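Local coordinates for protein 4-hydroxy-tetrahydrodipicolinate synthase (Aquifex aeolicus, PDB 2EHH) that probably catalyses the condensation of pyruvate with aspartate semialdehyde, through a Schiff base, to form 4-hydroxy-tetrahydrodipicolinate in lysine biosynthesis, at residues V18-I27 against L50-F61. Numbering follows the deposited sequence.
Sequences VDYEALGNLI and LTFEEHEKVIEF
Y20 and F61 meet as a T-shaped pair: the CD1 edge of the tyrosine stands over the middle of the phenylalanine face, with centroids 5.1 Å apart and planes at 66°. F61 sets its CG anti to the backbone N, a torsion that carries the ring across to the first turn of helix 20-31. There F61 CZ lies 3.4 Å from Y20 O, and the ring rim meets G24 N and L23 CD2 near its own plane.

The tyrosine ring has a neighbour on each face. V18 CG1 lies over one, toward its rim; over the opposite face K57, its chain bent at chi2 and chi4, folds back to place NZ 4.4 Å from the Y20 ring centroid, 17° off the normal, in a cation-pi contact. The phenol oxygen runs on past the lysine stem, Y20 OH lying 3.0 Å from K57 CG.

Helices 20-31 and 52-66 are the first successive outer helices of a TIM barrel, flanking strand 37-40; the axes of 20-27 and 52-61 approach to 11.5 Å and run in the same general direction, 41° apart. Between them L23, V58 and V18 form a buried apolar layer that meets the F61 ring: L23 CD1 touches both V58 CG1 (3.9 Å) and F61 CD2, while V58 CG2 packs against V18 CG1. I27 CD1 approaches F61 CE2 more loosely.

At the start of helix 52-66, E54 lays its carboxylate alongside V18, with OE2 3.8 Å from V18 CG2. Its OE1 takes T51 N through the anti lone pair, almost straight; T51 OG1 accepts E54 N in return, completing a capping box, and R267 forms a salt bridge to the same E54 OE1.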
ATOM      1  N   VAL A  18      -9.172   3.017 -36.951  1.00 23.72           N
ATOM      2  CA  VAL A  18      -8.185   4.050 -36.664  1.00 23.70           C
ATOM      3  C   VAL A  18      -8.433   5.207 -37.631  1.00 24.21           C
ATOM      4  O   VAL A  18      -8.519   4.997 -38.842  1.00 23.35           O
ATOM      5  CB  VAL A  18      -6.745   3.533 -36.862  1.00 23.99           C
ATOM      6  CG1 VAL A  18      -5.761   4.693 -36.779  1.00 22.71           C
ATOM      7  CG2 VAL A  18      -6.418   2.488 -35.807  1.00 22.85           C
ATOM      8  N   ASP A  19      -8.553   6.416 -37.087  1.00 23.70           N
ATOM      9  CA  ASP A  19      -8.802   7.629 -37.872  1.00 23.15           C
ATOM     10  C   ASP A  19      -7.469   8.221 -38.343  1.00 24.16           C
ATOM     11  O   ASP A  19      -6.905   9.103 -37.693  1.00 23.45           O
ATOM     12  CB  ASP A  19      -9.550   8.648 -37.007  1.00 22.97           C
ATOM     13  CG  ASP A  19     -10.018   9.862 -37.789  1.00 24.36           C
ATOM     14  OD1 ASP A  19      -9.535  10.083 -38.919  1.00 23.39           O
ATOM     15  OD2 ASP A  19     -10.868  10.606 -37.258  1.00 22.76           O
ATOM     16  N   TYR A  20      -6.978   7.741 -39.481  1.00 23.05           N
ATOM     17  CA  TYR A  20      -5.703   8.198 -40.015  1.00 24.24           C
ATOM     18  C   TYR A  20      -5.596   9.670 -40.394  1.00 24.49           C
ATOM     19  O   TYR A  20      -4.525  10.259 -40.265  1.00 24.68           O
ATOM     20  CB  TYR A  20      -5.297   7.306 -41.187  1.00 23.53           C
ATOM     21  CG  TYR A  20      -4.888   5.934 -40.714  1.00 25.04           C
ATOM     22  CD1 TYR A  20      -3.657   5.733 -40.091  1.00 24.90           C
ATOM     23  CD2 TYR A  20      -5.766   4.854 -40.803  1.00 24.90           C
ATOM     24  CE1 TYR A  20      -3.311   4.492 -39.565  1.00 25.36           C
ATOM     25  CE2 TYR A  20      -5.431   3.611 -40.278  1.00 24.93           C
ATOM     26  CZ  TYR A  20      -4.202   3.438 -39.658  1.00 25.39           C
ATOM     27  OH  TYR A  20      -3.874   2.217 -39.122  1.00 25.88           O
ATOM     28  N   GLU A  21      -6.681  10.280 -40.855  1.00 25.26           N
ATOM     29  CA  GLU A  21      -6.599  11.691 -41.206  1.00 26.48           C
ATOM     30  C   GLU A  21      -6.415  12.518 -39.935  1.00 24.45           C
ATOM     31  O   GLU A  21      -5.684  13.507 -39.927  1.00 22.99           O
ATOM     32  CB  GLU A  21      -7.844  12.134 -41.984  1.00 29.90           C
ATOM     33  CG  GLU A  21      -9.162  11.889 -41.292  1.00 37.40           C
ATOM     34  CD  GLU A  21     -10.333  11.952 -42.263  1.00 43.23           C
ATOM     35  OE1 GLU A  21     -10.416  11.068 -43.149  1.00 43.53           O
ATOM     36  OE2 GLU A  21     -11.162  12.883 -42.146  1.00 45.51           O
ATOM     37  N   ALA A  22      -7.061  12.101 -38.852  1.00 22.26           N
ATOM     38  CA  ALA A  22      -6.926  12.812 -37.583  1.00 21.20           C
ATOM     39  C   ALA A  22      -5.524  12.579 -37.018  1.00 20.46           C
ATOM     40  O   ALA A  22      -4.912  13.488 -36.457  1.00 20.61           O
ATOM     41  CB  ALA A  22      -7.980  12.331 -36.592  1.00 18.60           C
ATOM     42  N   LEU A  23      -5.022  11.357 -37.168  1.00 20.76           N
ATOM     43  CA  LEU A  23      -3.689  11.015 -36.672  1.00 23.02           C
ATOM     44  C   LEU A  23      -2.680  11.865 -37.435  1.00 22.71           C
ATOM     45  O   LEU A  23      -1.748  12.414 -36.854  1.00 22.35           O
ATOM     46  CB  LEU A  23      -3.398   9.528 -36.901  1.00 23.53           C
ATOM     47  CG  LEU A  23      -2.278   8.855 -36.093  1.00 25.92           C
ATOM     48  CD1 LEU A  23      -2.101   7.426 -36.581  1.00 24.77           C
ATOM     49  CD2 LEU A  23      -0.979   9.610 -36.235  1.00 29.34           C
ATOM     50  N   GLY A  24      -2.880  11.969 -38.744  1.00 22.25           N
ATOM     51  CA  GLY A  24      -1.984  12.763 -39.562  1.00 22.23           C
ATOM     52  C   GLY A  24      -1.947  14.209 -39.111  1.00 22.10           C
ATOM     53  O   GLY A  24      -0.876  14.808 -39.022  1.00 21.49           O
ATOM     54  N   ASN A  25      -3.113  14.781 -38.824  1.00 22.00           N
ATOM     55  CA  ASN A  25      -3.173  16.168 -38.381  1.00 22.98           C
ATOM     56  C   ASN A  25      -2.561  16.338 -36.994  1.00 21.92           C
ATOM     57  O   ASN A  25      -1.998  17.383 -36.672  1.00 19.78           O
ATOM     58  CB  ASN A  25      -4.618  16.660 -38.396  1.00 26.16           C
ATOM     59  CG  ASN A  25      -5.140  16.866 -39.808  1.00 30.61           C
ATOM     60  OD1 ASN A  25      -5.231  15.924 -40.591  1.00 34.29           O
ATOM     61  ND2 ASN A  25      -5.474  18.105 -40.140  1.00 34.21           N
ATOM     62  N   LEU A  26      -2.672  15.295 -36.181  1.00 20.03           N
ATOM     63  CA  LEU A  26      -2.115  15.302 -34.834  1.00 20.14           C
ATOM     64  C   LEU A  26      -0.591  15.381 -34.973  1.00 20.59           C
ATOM     65  O   LEU A  26       0.083  16.098 -34.230  1.00 19.79           O
ATOM     66  CB  LEU A  26      -2.521  14.012 -34.115  1.00 20.75           C
ATOM     67  CG  LEU A  26      -3.251  14.061 -32.770  1.00 24.01           C
ATOM     68  CD1 LEU A  26      -4.255  15.204 -32.725  1.00 21.61           C
ATOM     69  CD2 LEU A  26      -3.936  12.708 -32.546  1.00 22.66           C
ATOM     70  N   ILE A  27      -0.049  14.647 -35.940  1.00 18.39           N
ATOM     71  CA  ILE A  27       1.389  14.653 -36.167  1.00 19.76           C
ATOM     72  C   ILE A  27       1.870  16.040 -36.595  1.00 19.94           C
ATOM     73  O   ILE A  27       2.875  16.534 -36.090  1.00 20.88           O
ATOM     74  CB  ILE A  27       1.781  13.599 -37.222  1.00 19.74           C
ATOM     75  CG1 ILE A  27       1.523  12.200 -36.651  1.00 20.61           C
ATOM     76  CG2 ILE A  27       3.247  13.755 -37.609  1.00 19.51           C
ATOM     77  CD1 ILE A  27       1.872  11.058 -37.586  1.00 20.51           C
ATOM     78  N   LEU A  50      -5.836  -1.998 -29.490  1.00 22.53           N
ATOM     79  CA  LEU A  50      -5.438  -1.932 -30.895  1.00 24.14           C
ATOM     80  C   LEU A  50      -5.008  -3.329 -31.304  1.00 25.40           C
ATOM     81  O   LEU A  50      -4.329  -4.016 -30.546  1.00 26.84           O
ATOM     82  CB  LEU A  50      -4.257  -0.979 -31.100  1.00 22.70           C
ATOM     83  CG  LEU A  50      -4.466   0.520 -30.898  1.00 22.50           C
ATOM     84  CD1 LEU A  50      -3.130   1.246 -31.073  1.00 21.86           C
ATOM     85  CD2 LEU A  50      -5.494   1.033 -31.893  1.00 23.28           C
ATOM     86  N   THR A  51      -5.399  -3.757 -32.498  1.00 26.64           N
ATOM     87  CA  THR A  51      -5.007  -5.079 -32.959  1.00 28.09           C
ATOM     88  C   THR A  51      -3.532  -5.016 -33.327  1.00 29.01           C
ATOM     89  O   THR A  51      -3.011  -3.946 -33.633  1.00 26.99           O
ATOM     90  CB  THR A  51      -5.796  -5.507 -34.203  1.00 26.80           C
ATOM     91  OG1 THR A  51      -5.332  -4.767 -35.337  1.00 28.83           O
ATOM     92  CG2 THR A  51      -7.280  -5.239 -34.007  1.00 26.87           C
ATOM     93  N   PHE A  52      -2.867  -6.165 -33.287  1.00 30.65           N
ATOM     94  CA  PHE A  52      -1.452  -6.255 -33.621  1.00 32.15           C
ATOM     95  C   PHE A  52      -1.185  -5.588 -34.970  1.00 32.29           C
ATOM     96  O   PHE A  52      -0.154  -4.940 -35.163  1.00 33.08           O
ATOM     97  CB  PHE A  52      -1.030  -7.724 -33.674  1.00 34.41           C
ATOM     98  CG  PHE A  52       0.352  -7.941 -34.213  1.00 35.92           C
ATOM     99  CD1 PHE A  52       1.472  -7.729 -33.414  1.00 36.64           C
ATOM    100  CD2 PHE A  52       0.534  -8.342 -35.535  1.00 36.51           C
ATOM    101  CE1 PHE A  52       2.756  -7.913 -33.927  1.00 37.70           C
ATOM    102  CE2 PHE A  52       1.809  -8.527 -36.056  1.00 37.27           C
ATOM    103  CZ  PHE A  52       2.924  -8.312 -35.250  1.00 37.54           C
ATOM    104  N   GLU A  53      -2.124  -5.746 -35.897  1.00 30.72           N
ATOM    105  CA  GLU A  53      -1.985  -5.163 -37.225  1.00 31.47           C
ATOM    106  C   GLU A  53      -2.176  -3.647 -37.219  1.00 29.93           C
ATOM    107  O   GLU A  53      -1.536  -2.932 -37.994  1.00 27.97           O
ATOM    108  CB  GLU A  53      -2.979  -5.815 -38.188  1.00 33.24           C
ATOM    109  CG  GLU A  53      -3.089  -5.119 -39.531  1.00 38.17           C
ATOM    110  CD  GLU A  53      -3.887  -5.926 -40.538  1.00 41.87           C
ATOM    111  OE1 GLU A  53      -4.993  -6.393 -40.189  1.00 43.45           O
ATOM    112  OE2 GLU A  53      -3.409  -6.088 -41.683  1.00 43.36           O
ATOM    113  N   GLU A  54      -3.064  -3.156 -36.362  1.00 27.15           N
ATOM    114  CA  GLU A  54      -3.281  -1.717 -36.281  1.00 26.08           C
ATOM    115  C   GLU A  54      -2.012  -1.102 -35.704  1.00 24.80           C
ATOM    116  O   GLU A  54      -1.625   0.001 -36.087  1.00 25.51           O
ATOM    117  CB  GLU A  54      -4.496  -1.392 -35.399  1.00 25.45           C
ATOM    118  CG  GLU A  54      -5.831  -1.721 -36.058  1.00 26.50           C
ATOM    119  CD  GLU A  54      -7.019  -1.515 -35.131  1.00 27.62           C
ATOM    120  OE1 GLU A  54      -6.938  -1.947 -33.962  1.00 25.43           O
ATOM    121  OE2 GLU A  54      -8.033  -0.931 -35.575  1.00 26.88           O
ATOM    122  N   HIS A  55      -1.363  -1.826 -34.792  1.00 24.27           N
ATOM    123  CA  HIS A  55      -0.118  -1.358 -34.188  1.00 24.08           C
ATOM    124  C   HIS A  55       0.920  -1.122 -35.275  1.00 24.34           C
ATOM    125  O   HIS A  55       1.539  -0.061 -35.337  1.00 21.75           O
ATOM    126  CB  HIS A  55       0.461  -2.392 -33.214  1.00 26.92           C
ATOM    127  CG  HIS A  55       0.093  -2.163 -31.781  1.00 28.17           C
ATOM    128  ND1 HIS A  55      -1.156  -2.453 -31.275  1.00 28.64           N
ATOM    129  CD2 HIS A  55       0.823  -1.702 -30.737  1.00 28.68           C
ATOM    130  CE1 HIS A  55      -1.179  -2.184 -29.982  1.00 29.05           C
ATOM    131  NE2 HIS A  55       0.009  -1.726 -29.630  1.00 29.47           N
ATOM    132  N   GLU A  56       1.126  -2.121 -36.127  1.00 23.89           N
ATOM    133  CA  GLU A  56       2.119  -1.978 -37.180  1.00 26.45           C
ATOM    134  C   GLU A  56       1.733  -0.935 -38.223  1.00 25.22           C
ATOM    135  O   GLU A  56       2.599  -0.237 -38.747  1.00 25.22           O
ATOM    136  CB  GLU A  56       2.420  -3.338 -37.829  1.00 28.32           C
ATOM    137  CG  GLU A  56       1.243  -4.100 -38.382  1.00 31.64           C
ATOM    138  CD  GLU A  56       1.587  -5.565 -38.640  1.00 34.38           C
ATOM    139  OE1 GLU A  56       2.792  -5.905 -38.668  1.00 33.01           O
ATOM    140  OE2 GLU A  56       0.652  -6.375 -38.817  1.00 35.58           O
ATOM    141  N   LYS A  57       0.440  -0.801 -38.499  1.00 24.33           N
ATOM    142  CA  LYS A  57      -0.026   0.178 -39.479  1.00 24.30           C
ATOM    143  C   LYS A  57       0.152   1.608 -38.952  1.00 23.31           C
ATOM    144  O   LYS A  57       0.557   2.510 -39.690  1.00 20.71           O
ATOM    145  CB  LYS A  57      -1.497  -0.071 -39.812  1.00 27.17           C
ATOM    146  CG  LYS A  57      -2.047   0.770 -40.962  1.00 33.05           C
ATOM    147  CD  LYS A  57      -1.386   0.421 -42.294  1.00 36.88           C
ATOM    148  CE  LYS A  57      -2.094   1.097 -43.466  1.00 37.48           C
ATOM    149  NZ  LYS A  57      -2.237   2.574 -43.291  1.00 38.91           N
ATOM    150  N   VAL A  58      -0.156   1.815 -37.676  1.00 19.47           N
ATOM    151  CA  VAL A  58      -0.017   3.138 -37.075  1.00 19.15           C
ATOM    152  C   VAL A  58       1.448   3.553 -37.002  1.00 17.54           C
ATOM    153  O   VAL A  58       1.789   4.701 -37.288  1.00 18.46           O
ATOM    154  CB  VAL A  58      -0.638   3.178 -35.659  1.00 19.09           C
ATOM    155  CG1 VAL A  58      -0.170   4.419 -34.907  1.00 18.96           C
ATOM    156  CG2 VAL A  58      -2.158   3.186 -35.773  1.00 20.48           C
ATOM    157  N   ILE A  59       2.312   2.620 -36.617  1.00 16.95           N
ATOM    158  CA  ILE A  59       3.734   2.909 -36.521  1.00 17.83           C
ATOM    159  C   ILE A  59       4.275   3.260 -37.909  1.00 19.76           C
ATOM    160  O   ILE A  59       4.930   4.285 -38.099  1.00 17.68           O
ATOM    161  CB  ILE A  59       4.509   1.699 -35.956  1.00 18.62           C
ATOM    162  CG1 ILE A  59       4.063   1.427 -34.513  1.00 18.46           C
ATOM    163  CG2 ILE A  59       6.012   1.969 -35.996  1.00 18.43           C
ATOM    164  CD1 ILE A  59       4.586   0.110 -33.940  1.00 17.43           C
ATOM    165  N   GLU A  60       3.984   2.406 -38.881  1.00 21.51           N
ATOM    166  CA  GLU A  60       4.437   2.625 -40.247  1.00 23.45           C
ATOM    167  C   GLU A  60       3.919   3.967 -40.772  1.00 23.31           C
ATOM    168  O   GLU A  60       4.652   4.724 -41.415  1.00 23.21           O
ATOM    169  CB  GLU A  60       3.957   1.470 -41.123  1.00 26.64           C
ATOM    170  CG  GLU A  60       4.340   1.568 -42.578  1.00 32.02           C
ATOM    171  CD  GLU A  60       4.026   0.291 -43.331  1.00 35.84           C
ATOM    172  OE1 GLU A  60       2.877  -0.193 -43.226  1.00 39.05           O
ATOM    173  OE2 GLU A  60       4.926  -0.225 -44.027  1.00 37.81           O
ATOM    174  N   PHE A  61       2.660   4.267 -40.473  1.00 22.50           N
ATOM    175  CA  PHE A  61       2.034   5.518 -40.898  1.00 21.72           C
ATOM    176  C   PHE A  61       2.694   6.745 -40.259  1.00 21.62           C
ATOM    177  O   PHE A  61       2.962   7.743 -40.930  1.00 20.78           O
ATOM    178  CB  PHE A  61       0.547   5.508 -40.532  1.00 22.12           C
ATOM    179  CG  PHE A  61      -0.165   6.796 -40.838  1.00 22.84           C
ATOM    180  CD1 PHE A  61      -0.578   7.087 -42.133  1.00 23.66           C
ATOM    181  CD2 PHE A  61      -0.408   7.727 -39.835  1.00 23.69           C
ATOM    182  CE1 PHE A  61      -1.227   8.286 -42.423  1.00 23.52           C
ATOM    183  CE2 PHE A  61      -1.055   8.929 -40.115  1.00 23.13           C
ATOM    184  CZ  PHE A  61      -1.465   9.209 -41.410  1.00 23.80           C
TER